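Local structure of Bd3460 (Bdellovibrio bacteriovorus, 5CEC) at residues Lys28-Ala37 against Asp55-Pro66; Ala71-Lys80 against Asn106-Leu115. The protein is an ankyrin-repeat immunity protein that binds the predatory endopeptidase Bd3459 and probably protects the predator from its own enzyme during prey invasion. All blocks are in the same frame, centred on the assembly; numbering follows the deposited sequence.

Both contacts belong to the N-terminal half of the ankyrin stack, with centres about 17 Å apart, and neither has a direct hydrogen bond between its segments. Interaction 1 lies near the N-terminal end of the array and sets helix 31-39 against the turn leading into helix 66-72; its polar groups meet through waters. Interaction 2, nearer the middle of the chain, joins the helix-turn-helix units of two successive repeats through small and branched apolar side chains, with charged residues at its outer edge. Each mixes buried and solvent-facing residues. They touch where the N75 amide probably donates to A37 O, 2.8 Å from ND2, and where the methyl ends of M64 and M72 pack together.

Interaction 1. Residues Lys28-Ala37 against Asp55-Pro66; sequences KSSKALNEAA and DLNAQDETGMTP
N34 lays its carbonyl oxygen OD1 over the face of the P66 ring, 3.3 Å from CG. That oxygen is equally close to P66 N, but a proline nitrogen has no hydrogen to share, so no bond forms. N34 ND2 donates 2.8 Å to a water that reaches M64 O and A58 O, and 3.1 Å to a second water that donates to D60 OD2. One amide thus serves a ring and two water bridges, a role suited to asparagine on a buried helix face. With CG beside its own backbone N (chi1 -67°), the amide swings off the helix side toward the turn. L33 adds the apolar part: its CD2 methyl packs 3.6 Å from P66 CG and against CD2 of L56, each side chain crossing it at about a right angle.

Segment 55-66 forms the long loop that leads into helix 66-72, consistent with the beta-hairpin finger that joins successive ankyrin units. P66 is the first residue of that helix, where the missing N-H forfeits no helical hydrogen bond, because first-turn N-H groups have no carbonyl partner within the helix. D60 OD1 accepts from T62 N, an Asx turn, and also from M64 N, the two donors above opposite faces of the carboxylate. Ahead of helix 31-39, S29 lies along the turn, its OG 3.7 Å from D60 CB, while the methyl of A58 fits against the K28-S29 peptide.

Interaction 2. Residues Ala71-Lys80 against Asn106-Leu115; sequences AMGGNLDIVK and NDAYDVAEEL. With SO4 (sulfate ion), chain H.
V111 points its two methyls at different parts of 71-80: with CG1 anti to the backbone N (chi1 169°), CG1 lies 3.9 Å from V79 CG2 and close to A71, while CG2 rests 3.8 Å from G74 C. L76, its CG likewise turned away from its backbone N (chi1 -177°), sends CD1 to within 3.7 Å of E114 CB, the two side chains crossing at about a right angle. E114 turns its carboxylate across the methylenes of K80, again with the two chains roughly perpendicular, OE2 being 3.5 Å from K80 CG. The charges stay beyond salt-bridge range, so the lysine meets the glutamate mainly through its aliphatic chain. Deeper in, V79 CG1 packs on L115 CD2.

Small residues let the backbones come close at the turn. The methyl of A108 sits 3.6 Å from G74 CA; glycine suits the positive phi of the Schellman motif that ends helix 66-72. Next to it, M72 CG lies 3.7 Å from N106 ND2, whose hydrogen bond goes to F102 O. A sulfate, probably from the crystallisation liquor, accepts from L76 N and D77 N at the start of helix 76-84 and also binds K154 of the Bd3459 chain. Residues 76-80 and 109-115, parts of the second helices of the two repeats, run nearly parallel, their axes 18° apart, as equivalent second helices of adjacent repeats do in an ankyrin stack.

Interaction 1. Residues Lys28-Ala37 against Asp55-Pro66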
loop_
_atom_site.group_PDB
_atom_site.type_symbol
_atom_site.label_atom_id
_atom_site.label_comp_id
_atom_site.label_asym_id
_atom_site.label_seq_id
_atom_site.Cartn_x
_atom_site.Cartn_y
_atom_site.Cartn_z
ATOM N N LYS B 28 8.333 -26.233 -18.723
ATOM C CA LYS B 28 7.771 -24.949 -19.247
ATOM C C LYS B 28 7.151 -24.120 -18.126
ATOM O O LYS B 28 6.450 -24.651 -17.259
ATOM C CB LYS B 28 6.719 -25.211 -20.332
ATOM C CG LYS B 28 5.528 -26.065 -19.887
ATOM C CD LYS B 28 4.582 -26.422 -21.035
ATOM C CE LYS B 28 5.127 -27.514 -21.952
ATOM N NZ LYS B 28 6.125 -27.052 -22.967
ATOM N N SER B 29 7.424 -22.819 -18.139
ATOM C CA SER B 29 6.780 -21.895 -17.200
ATOM C C SER B 29 5.304 -21.707 -17.563
ATOM O O SER B 29 4.887 -21.959 -18.693
ATOM C CB SER B 29 7.472 -20.541 -17.202
ATOM O OG SER B 29 7.438 -19.966 -18.484
ATOM N N SER B 30 4.526 -21.296 -16.571
ATOM C CA SER B 30 3.127 -20.933 -16.733
ATOM C C SER B 30 3.000 -19.436 -16.491
ATOM O O SER B 30 3.282 -18.949 -15.388
ATOM C CB SER B 30 2.257 -21.681 -15.729
ATOM O OG SER B 30 0.951 -21.115 -15.697
ATOM N N LYS B 31 2.566 -18.705 -17.514
ATOM C CA LYS B 31 2.322 -17.271 -17.363
ATOM C C LYS B 31 1.214 -17.013 -16.343
ATOM O O LYS B 31 1.318 -16.100 -15.537
ATOM C CB LYS B 31 1.988 -16.630 -18.708
ATOM C CG LYS B 31 1.943 -15.108 -18.682
ATOM C CD LYS B 31 1.824 -14.549 -20.095
ATOM C CE LYS B 31 1.566 -13.052 -20.085
ATOM N NZ LYS B 31 1.242 -12.532 -21.442
ATOM N N ALA B 32 0.168 -17.843 -16.362
ATOM C CA ALA B 32 -0.947 -17.692 -15.422
ATOM C C ALA B 32 -0.524 -17.898 -13.966
ATOM O O ALA B 32 -0.939 -17.140 -13.091
ATOM C CB ALA B 32 -2.072 -18.645 -15.784
ATOM N N LEU B 33 0.280 -18.932 -13.711
ATOM C CA LEU B 33 0.804 -19.172 -12.375
ATOM C C LEU B 33 1.661 -17.992 -11.892
ATOM O O LEU B 33 1.511 -17.518 -10.738
ATOM C CB LEU B 33 1.656 -20.432 -12.316
ATOM C CG LEU B 33 2.408 -20.720 -11.007
ATOM C CD1 LEU B 33 1.512 -20.725 -9.780
ATOM C CD2 LEU B 33 3.146 -22.043 -11.084
ATOM N N ASN B 34 2.585 -17.552 -12.743
ATOM C CA ASN B 34 3.478 -16.430 -12.387
ATOM C C ASN B 34 2.715 -15.151 -12.062
ATOM O O ASN B 34 3.022 -14.480 -11.080
ATOM C CB ASN B 34 4.537 -16.190 -13.468
ATOM C CG ASN B 34 5.521 -17.337 -13.577
ATOM O OD1 ASN B 34 5.593 -18.206 -12.692
ATOM N ND2 ASN B 34 6.254 -17.377 -14.667
ATOM N N GLU B 35 1.686 -14.858 -12.859
ATOM C CA GLU B 35 0.809 -13.715 -12.603
ATOM C C GLU B 35 0.025 -13.840 -11.289
ATOM O O GLU B 35 0.012 -12.915 -10.466
ATOM C CB GLU B 35 -0.114 -13.471 -13.810
ATOM C CG GLU B 35 0.652 -12.921 -15.017
ATOM C CD GLU B 35 -0.210 -12.628 -16.237
ATOM O OE1 GLU B 35 -1.372 -13.074 -16.296
ATOM O OE2 GLU B 35 0.289 -11.943 -17.155
ATOM N N ALA B 36 -0.567 -15.005 -11.047
ATOM C CA ALA B 36 -1.282 -15.228 -9.784
ATOM C C ALA B 36 -0.356 -15.105 -8.578
ATOM O O ALA B 36 -0.732 -14.540 -7.545
ATOM C CB ALA B 36 -1.964 -16.589 -9.806
ATOM N N ALA B 37 0.865 -15.608 -8.739
ATOM C CA ALA B 37 1.851 -15.550 -7.666
ATOM C C ALA B 37 2.252 -14.118 -7.302
ATOM O O ALA B 37 2.398 -13.789 -6.119
ATOM C CB ALA B 37 3.083 -16.372 -8.014
ATOM N N ASP B 55 6.416 -27.385 -13.868
ATOM C CA ASP B 55 7.709 -27.429 -13.223
ATOM C C ASP B 55 7.900 -26.110 -12.535
ATOM O O ASP B 55 8.104 -25.099 -13.178
ATOM C CB ASP B 55 8.784 -27.668 -14.286
ATOM C CG ASP B 55 10.194 -27.638 -13.736
ATOM O OD1 ASP B 55 10.417 -27.458 -12.507
ATOM O OD2 ASP B 55 11.089 -27.803 -14.582
ATOM N N LEU B 56 7.867 -26.128 -11.206
ATOM C CA LEU B 56 7.934 -24.894 -10.435
ATOM C C LEU B 56 9.292 -24.236 -10.499
ATOM O O LEU B 56 9.401 -23.095 -10.078
ATOM C CB LEU B 56 7.551 -25.142 -8.970
ATOM C CG LEU B 56 6.113 -25.610 -8.729
ATOM C CD1 LEU B 56 5.893 -25.955 -7.262
ATOM C CD2 LEU B 56 5.079 -24.593 -9.173
ATOM N N ASN B 57 10.325 -24.948 -10.975
ATOM C CA ASN B 57 11.636 -24.344 -11.166
ATOM C C ASN B 57 11.854 -23.825 -12.582
ATOM O O ASN B 57 12.912 -23.267 -12.856
ATOM C CB ASN B 57 12.732 -25.346 -10.779
ATOM C CG ASN B 57 12.780 -25.613 -9.295
ATOM O OD1 ASN B 57 12.467 -24.737 -8.468
ATOM N ND2 ASN B 57 13.168 -26.832 -8.930
ATOM N N ALA B 58 10.900 -24.053 -13.497
ATOM C CA ALA B 58 11.040 -23.501 -14.846
ATOM C C ALA B 58 10.979 -21.967 -14.840
ATOM O O ALA B 58 10.194 -21.347 -14.100
ATOM C CB ALA B 58 9.999 -24.086 -15.791
ATOM N N GLN B 59 11.839 -21.368 -15.655
ATOM C CA GLN B 59 11.958 -19.925 -15.718
ATOM C C GLN B 59 11.387 -19.388 -17.023
ATOM O O GLN B 59 11.504 -20.022 -18.084
ATOM C CB GLN B 59 13.418 -19.537 -15.550
ATOM C CG GLN B 59 13.914 -19.744 -14.131
ATOM C CD GLN B 59 15.421 -19.693 -14.017
ATOM O OE1 GLN B 59 16.123 -20.683 -14.275
ATOM N NE2 GLN B 59 15.936 -18.527 -13.661
ATOM N N ASP B 60 10.807 -18.193 -16.940
ATOM C CA ASP B 60 10.192 -17.567 -18.081
ATOM C C ASP B 60 11.217 -16.778 -18.897
ATOM O O ASP B 60 12.429 -16.880 -18.656
ATOM C CB ASP B 60 8.974 -16.749 -17.646
ATOM C CG ASP B 60 9.304 -15.425 -17.002
ATOM O OD1 ASP B 60 10.472 -15.063 -16.867
ATOM O OD2 ASP B 60 8.331 -14.730 -16.653
ATOM N N GLU B 61 10.732 -15.993 -19.857
ATOM C CA GLU B 61 11.612 -15.300 -20.795
ATOM C C GLU B 61 12.564 -14.261 -20.180
ATOM O O GLU B 61 13.579 -13.948 -20.779
ATOM C CB GLU B 61 10.787 -14.651 -21.906
ATOM C CG GLU B 61 9.897 -13.501 -21.443
ATOM C CD GLU B 61 9.188 -12.798 -22.583
ATOM O OE1 GLU B 61 9.869 -12.233 -23.473
ATOM O OE2 GLU B 61 7.943 -12.808 -22.579
ATOM N N THR B 62 12.251 -13.752 -18.984
ATOM C CA THR B 62 13.164 -12.850 -18.264
ATOM C C THR B 62 13.817 -13.516 -17.033
ATOM O O THR B 62 14.457 -12.846 -16.239
ATOM C CB THR B 62 12.483 -11.524 -17.828
ATOM O OG1 THR B 62 11.654 -11.720 -16.672
ATOM C CG2 THR B 62 11.665 -10.910 -18.956
ATOM N N GLY B 63 13.662 -14.839 -16.919
ATOM C CA GLY B 63 14.275 -15.675 -15.872
ATOM C C GLY B 63 13.489 -15.813 -14.599
ATOM O O GLY B 63 14.023 -16.293 -13.600
ATOM N N MET B 64 12.227 -15.379 -14.604
ATOM C CA MET B 64 11.400 -15.421 -13.396
ATOM C C MET B 64 10.818 -16.796 -13.147
ATOM O O MET B 64 10.407 -17.510 -14.079
ATOM C CB MET B 64 10.249 -14.416 -13.494
ATOM C CG MET B 64 10.689 -12.972 -13.678
ATOM S SD MET B 64 11.491 -12.292 -12.218
ATOM C CE MET B 64 10.092 -12.057 -11.123
ATOM N N THR B 65 10.714 -17.113 -11.878
ATOM C CA THR B 65 10.000 -18.276 -11.366
ATOM C C THR B 65 8.763 -17.830 -10.587
ATOM O O THR B 65 8.650 -16.667 -10.194
ATOM C CB THR B 65 10.864 -19.031 -10.368
ATOM O OG1 THR B 65 11.195 -18.157 -9.278
ATOM C CG2 THR B 65 12.130 -19.570 -11.030
ATOM N N PRO B 66 7.851 -18.772 -10.302
ATOM C CA PRO B 66 6.755 -18.476 -9.377
ATOM C C PRO B 66 7.225 -17.901 -8.054
ATOM O O PRO B 66 6.588 -16.973 -7.515
ATOM C CB PRO B 66 6.105 -19.852 -9.166
ATOM C CG PRO B 66 6.372 -20.567 -10.447
ATOM C CD PRO B 66 7.709 -20.111 -10.915
HETATM O O HOH W 1 10.403 -27.607 -17.588
HETATM O O HOH W 2 8.393 -19.226 -14.465
HETATM O O HOH W 3 5.623 -15.518 -17.068
#

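Interaction 2. Residues Ala71-Lys80 against Asn106-Leu115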
loop_
_atom_site.group_PDB
_atom_site.type_symbol
_atom_site.label_atom_id
_atom_site.label_comp_id
_atom_site.label_asym_id
_atom_site.label_seq_id
_atom_site.Cartn_x
_atom_site.Cartn_y
_atom_site.Cartn_z
ATOM N N ALA B 71 7.573 -13.568 -4.043
ATOM C CA ALA B 71 8.448 -12.788 -3.175
ATOM C C ALA B 71 8.384 -11.289 -3.486
ATOM O O ALA B 71 8.262 -10.482 -2.566
ATOM C CB ALA B 71 9.869 -13.283 -3.268
ATOM N N MET B 72 8.487 -10.949 -4.770
ATOM C CA MET B 72 8.440 -9.550 -5.233
ATOM C C MET B 72 7.121 -8.891 -4.845
ATOM O O MET B 72 7.087 -7.730 -4.470
ATOM C CB MET B 72 8.609 -9.485 -6.757
ATOM C CG MET B 72 8.422 -8.109 -7.399
ATOM S SD MET B 72 8.953 -8.078 -9.121
ATOM C CE MET B 72 8.163 -9.556 -9.609
ATOM N N GLY B 73 6.038 -9.666 -4.919
ATOM C CA GLY B 73 4.714 -9.156 -4.581
ATOM C C GLY B 73 4.393 -9.179 -3.091
ATOM O O GLY B 73 3.291 -8.785 -2.707
ATOM N N GLY B 74 5.334 -9.653 -2.266
ATOM C CA GLY B 74 5.141 -9.678 -0.824
ATOM C C GLY B 74 4.066 -10.638 -0.354
ATOM O O GLY B 74 3.371 -10.371 0.632
ATOM N N ASN B 75 3.952 -11.772 -1.039
ATOM C CA ASN B 75 2.839 -12.687 -0.854
ATOM C C ASN B 75 3.325 -13.867 -0.023
ATOM O O ASN B 75 3.713 -14.905 -0.543
ATOM C CB ASN B 75 2.272 -13.069 -2.208
ATOM C CG ASN B 75 1.760 -11.853 -2.961
ATOM O OD1 ASN B 75 1.105 -10.987 -2.377
ATOM N ND2 ASN B 75 2.030 -11.788 -4.247
ATOM N N LEU B 76 3.286 -13.674 1.289
ATOM C CA LEU B 76 3.818 -14.635 2.232
ATOM C C LEU B 76 3.141 -16.003 2.207
ATOM O O LEU B 76 3.825 -17.034 2.194
ATOM C CB LEU B 76 3.775 -14.053 3.632
ATOM C CG LEU B 76 4.368 -14.893 4.743
ATOM C CD1 LEU B 76 5.828 -15.226 4.488
ATOM C CD2 LEU B 76 4.212 -14.118 6.036
ATOM N N ASP B 77 1.810 -16.031 2.180
ATOM C CA ASP B 77 1.107 -17.322 2.092
ATOM C C ASP B 77 1.492 -18.086 0.835
ATOM O O ASP B 77 1.691 -19.300 0.877
ATOM C CB ASP B 77 -0.414 -17.127 2.182
ATOM C CG ASP B 77 -0.885 -16.872 3.611
ATOM O OD1 ASP B 77 -0.041 -16.859 4.531
ATOM O OD2 ASP B 77 -2.103 -16.691 3.824
ATOM N N ILE B 78 1.640 -17.390 -0.286
ATOM C CA ILE B 78 2.029 -18.055 -1.530
ATOM C C ILE B 78 3.478 -18.538 -1.438
ATOM O O ILE B 78 3.781 -19.666 -1.831
ATOM C CB ILE B 78 1.799 -17.167 -2.751
ATOM C CG1 ILE B 78 0.301 -16.895 -2.937
ATOM C CG2 ILE B 78 2.407 -17.809 -3.993
ATOM C CD1 ILE B 78 -0.020 -15.866 -4.008
ATOM N N VAL B 79 4.364 -17.738 -0.859
ATOM C CA VAL B 79 5.747 -18.176 -0.653
ATOM C C VAL B 79 5.757 -19.433 0.215
ATOM O O VAL B 79 6.443 -20.378 -0.108
ATOM C CB VAL B 79 6.605 -17.061 -0.033
ATOM C CG1 VAL B 79 7.948 -17.563 0.487
ATOM C CG2 VAL B 79 6.837 -15.999 -1.074
ATOM N N LYS B 80 4.983 -19.446 1.298
ATOM C CA LYS B 80 4.967 -20.613 2.176
ATOM C C LYS B 80 4.481 -21.859 1.438
ATOM O O LYS B 80 5.038 -22.959 1.614
ATOM C CB LYS B 80 4.088 -20.349 3.399
ATOM C CG LYS B 80 4.669 -19.397 4.423
ATOM C CD LYS B 80 3.682 -19.164 5.568
ATOM C CE LYS B 80 4.319 -18.464 6.759
ATOM N NZ LYS B 80 3.395 -18.454 7.941
ATOM N N ASN B 106 12.057 -5.234 -2.707
ATOM C CA ASN B 106 10.687 -4.743 -2.756
ATOM C C ASN B 106 10.053 -4.553 -1.388
ATOM O O ASN B 106 8.843 -4.394 -1.299
ATOM C CB ASN B 106 9.843 -5.647 -3.662
ATOM C CG ASN B 106 10.143 -5.435 -5.142
ATOM O OD1 ASN B 106 9.548 -4.541 -5.791
ATOM N ND2 ASN B 106 11.058 -6.234 -5.696
ATOM N N ASP B 107 10.885 -4.501 -0.343
ATOM C CA ASP B 107 10.456 -4.245 1.031
ATOM C C ASP B 107 9.459 -5.267 1.554
ATOM O O ASP B 107 8.710 -4.990 2.488
ATOM C CB ASP B 107 9.911 -2.816 1.201
ATOM C CG ASP B 107 10.957 -1.736 1.038
ATOM O OD1 ASP B 107 12.046 -1.951 0.512
ATOM O OD2 ASP B 107 10.721 -0.600 1.446
ATOM N N ALA B 108 9.538 -6.505 1.041
ATOM C CA ALA B 108 8.751 -7.621 1.546
ATOM C C ALA B 108 9.573 -8.352 2.600
ATOM O O ALA B 108 10.050 -9.459 2.405
ATOM C CB ALA B 108 8.334 -8.549 0.434
ATOM N N TYR B 109 9.751 -7.693 3.734
ATOM C CA TYR B 109 10.647 -8.188 4.761
ATOM C C TYR B 109 10.078 -9.344 5.570
ATOM O O TYR B 109 10.846 -10.165 6.055
ATOM C CB TYR B 109 11.110 -7.030 5.642
ATOM C CG TYR B 109 12.195 -6.232 4.947
ATOM C CD1 TYR B 109 13.483 -6.744 4.832
ATOM C CD2 TYR B 109 11.943 -4.985 4.351
ATOM C CE1 TYR B 109 14.494 -6.057 4.188
ATOM C CE2 TYR B 109 12.948 -4.290 3.691
ATOM C CZ TYR B 109 14.223 -4.818 3.617
ATOM O OH TYR B 109 15.256 -4.153 3.010
ATOM N N ASP B 110 8.756 -9.456 5.654
ATOM C CA ASP B 110 8.163 -10.703 6.160
ATOM C C ASP B 110 8.539 -11.921 5.299
ATOM O O ASP B 110 8.894 -13.001 5.811
ATOM C CB ASP B 110 6.631 -10.579 6.298
ATOM C CG ASP B 110 5.886 -10.131 4.948
ATOM O OD1 ASP B 110 6.500 -9.588 3.934
ATOM O OD2 ASP B 110 4.644 -10.339 4.927
ATOM N N VAL B 111 8.478 -11.735 3.988
ATOM C CA VAL B 111 8.867 -12.767 3.056
ATOM C C VAL B 111 10.362 -13.047 3.188
ATOM O O VAL B 111 10.805 -14.212 3.204
ATOM C CB VAL B 111 8.492 -12.402 1.606
ATOM C CG1 VAL B 111 9.141 -13.374 0.639
ATOM C CG2 VAL B 111 6.981 -12.404 1.415
ATOM N N ALA B 112 11.149 -11.993 3.294
ATOM C CA ALA B 112 12.601 -12.165 3.408
ATOM C C ALA B 112 12.900 -13.032 4.646
ATOM O O ALA B 112 13.728 -13.964 4.568
ATOM C CB ALA B 112 13.310 -10.820 3.532
ATOM N N GLU B 113 12.262 -12.727 5.784
ATOM C CA GLU B 113 12.474 -13.530 6.980
ATOM C C GLU B 113 12.121 -14.980 6.776
ATOM O O GLU B 113 12.866 -15.856 7.226
ATOM C CB GLU B 113 11.738 -12.968 8.199
ATOM C CG GLU B 113 12.316 -11.647 8.682
ATOM C CD GLU B 113 13.709 -11.825 9.224
ATOM O OE1 GLU B 113 13.861 -12.448 10.292
ATOM O OE2 GLU B 113 14.650 -11.417 8.531
ATOM N N GLU B 114 10.997 -15.225 6.107
ATOM C CA GLU B 114 10.556 -16.578 5.803
ATOM C C GLU B 114 11.601 -17.295 4.973
ATOM O O GLU B 114 11.907 -18.449 5.233
ATOM C CB GLU B 114 9.207 -16.545 5.080
ATOM C CG GLU B 114 8.573 -17.908 4.837
ATOM C CD GLU B 114 8.014 -18.578 6.084
ATOM O OE1 GLU B 114 7.794 -17.904 7.115
ATOM O OE2 GLU B 114 7.788 -19.800 6.011
ATOM N N LEU B 115 12.110 -16.636 3.936
ATOM C CA LEU B 115 13.084 -17.243 3.026
ATOM C C LEU B 115 14.400 -17.542 3.727
ATOM O O LEU B 115 14.983 -18.631 3.558
ATOM C CB LEU B 115 13.303 -16.386 1.780
ATOM C CG LEU B 115 12.126 -16.381 0.804
ATOM C CD1 LEU B 115 12.330 -15.282 -0.211
ATOM C CD2 LEU B 115 11.949 -17.703 0.083
HETATM S S SO4 H . 0.198 -12.442 2.865
HETATM O O1 SO4 H . 0.356 -12.563 4.345
HETATM O O2 SO4 H . 1.363 -11.735 2.264
HETATM O O3 SO4 H . 0.072 -13.782 2.282
HETATM O O4 SO4 H . -1.069 -11.680 2.651
#